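Cytochrome c' (PDB 2J9B) carries a covalently bound, high-spin heme c without a sixth ligand and has electron transfer activity, though its exact function is not known. Local coordinates at residues B[57-62]-B[73-78]. Residues are numbered along the deposited sequence; the frame is centred on the assembly and turned at random.
Sequences TAFGPG and PAVWSD
In the long connection between helices 38-52 and 79-102 of this cytochrome c' helical bundle, beside the heme, the indole of Trp76 in short helix 74-77 is hydrogen-bonded to the backbone of loop 57-62. Its NE1 donates to two successive carbonyls. Trp76 NE1 lies 3.2 Å from Gly60 O, with an N-H...O angle of 144°. The indole nitrogen stands 64° out of that carbonyl plane, so the donor comes in from above. Phe59 O takes a weak share of the same proton through a more bent bond. Sharing one N-H between two carbonyls probably biases the indole toward this orientation.

The hydrocarbon part of the contact lies at the Phe59 ring: Trp76 CZ2 meets its edge at 4.1 Å from Phe59 CD1, and Val75 CG1 reaches the same CD1 at 3.9 Å. With CG1 anti to the backbone N (chi1 169°), that methyl also lies over the middle of the indole, 3.7 Å above its plane. An alanine in place of Trp76 would probably leave Gly60 O without its indole donor and strip the edge of Phe59 of a packing partner.

Phe59 also touches heme c and Phe16, and meets Phe82 of helix 79-102 edge-to-face. Arg12 of helix 5-30, which binds heme c, packs on both Phe59 and Trp76, while Phe126 of helix 105-126 lies against Val75.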
# COMPACT_ATOMS: atom_id res chain seq x y z
N THR B 57 -11.04 -5.70 1.86
CA THR B 57 -11.06 -6.44 3.12
C THR B 57 -11.40 -5.55 4.34
O THR B 57 -11.49 -6.01 5.48
CB THR B 57 -9.70 -7.13 3.45
OG1 THR B 57 -8.72 -6.16 3.85
CG2 THR B 57 -9.21 -8.01 2.33
N ALA B 58 -11.55 -4.24 4.10
CA ALA B 58 -11.66 -3.27 5.16
C ALA B 58 -12.98 -2.50 5.12
O ALA B 58 -13.04 -1.34 5.52
CB ALA B 58 -10.43 -2.32 5.13
N PHE B 59 -14.04 -3.18 4.68
CA PHE B 59 -15.40 -2.63 4.67
C PHE B 59 -16.30 -3.47 5.54
O PHE B 59 -17.43 -3.82 5.16
CB PHE B 59 -15.95 -2.52 3.24
CG PHE B 59 -15.31 -1.45 2.39
CD1 PHE B 59 -15.88 -0.18 2.29
CD2 PHE B 59 -14.18 -1.73 1.63
CE1 PHE B 59 -15.36 0.78 1.47
CE2 PHE B 59 -13.63 -0.77 0.81
CZ PHE B 59 -14.20 0.48 0.71
N GLY B 60 -15.84 -3.75 6.74
CA GLY B 60 -16.61 -4.56 7.68
C GLY B 60 -17.76 -3.79 8.29
O GLY B 60 -17.94 -2.58 8.07
N PRO B 61 -18.57 -4.51 9.09
CA PRO B 61 -19.72 -3.82 9.65
C PRO B 61 -19.28 -2.69 10.56
O PRO B 61 -18.22 -2.79 11.22
CB PRO B 61 -20.46 -4.92 10.43
CG PRO B 61 -19.48 -6.03 10.59
CD PRO B 61 -18.47 -5.91 9.48
N GLY B 62 -20.05 -1.61 10.55
CA GLY B 62 -19.77 -0.46 11.39
C GLY B 62 -18.66 0.45 10.95
O GLY B 62 -18.26 1.34 11.67
N PRO B 73 -23.75 4.41 1.68
CA PRO B 73 -24.46 3.39 2.42
C PRO B 73 -24.76 2.10 1.66
O PRO B 73 -24.82 1.01 2.27
CB PRO B 73 -25.75 4.11 2.86
CG PRO B 73 -25.46 5.52 2.72
CD PRO B 73 -24.33 5.75 1.82
N ALA B 74 -24.91 2.21 0.34
CA ALA B 74 -25.15 1.04 -0.51
C ALA B 74 -24.06 -0.03 -0.44
O ALA B 74 -24.33 -1.20 -0.70
CB ALA B 74 -25.34 1.48 -1.96
N VAL B 75 -22.84 0.35 -0.04
CA VAL B 75 -21.80 -0.65 0.20
C VAL B 75 -22.27 -1.74 1.16
O VAL B 75 -22.02 -2.90 0.94
CB VAL B 75 -20.51 0.02 0.74
CG1 VAL B 75 -19.50 -1.02 1.25
CG2 VAL B 75 -19.91 0.93 -0.33
N TRP B 76 -23.06 -1.36 2.19
CA TRP B 76 -23.59 -2.30 3.18
C TRP B 76 -25.05 -2.73 2.89
O TRP B 76 -25.40 -3.87 3.19
CB TRP B 76 -23.46 -1.68 4.58
CG TRP B 76 -22.03 -1.51 4.97
CD1 TRP B 76 -21.26 -2.42 5.59
CD2 TRP B 76 -21.19 -0.37 4.70
NE1 TRP B 76 -19.96 -1.93 5.74
CE2 TRP B 76 -19.91 -0.68 5.20
CE3 TRP B 76 -21.40 0.87 4.09
CZ2 TRP B 76 -18.83 0.22 5.06
CZ3 TRP B 76 -20.35 1.73 3.97
CH2 TRP B 76 -19.07 1.39 4.46
N SER B 77 -25.85 -1.87 2.31
CA SER B 77 -27.24 -2.25 2.04
C SER B 77 -27.44 -3.06 0.78
O SER B 77 -28.44 -3.77 0.63
CB SER B 77 -28.15 -1.02 2.03
OG SER B 77 -27.81 -0.08 1.02
N ASP B 78 -26.44 -2.99 -0.10
CA ASP B 78 -26.37 -3.78 -1.34
C ASP B 78 -25.03 -4.47 -1.31
O ASP B 78 -24.20 -4.31 -2.22
CB ASP B 78 -26.53 -2.90 -2.59
CG ASP B 78 -26.50 -3.69 -3.90
OD1 ASP B 78 -26.69 -4.94 -3.87
OD2 ASP B 78 -26.28 -3.04 -4.94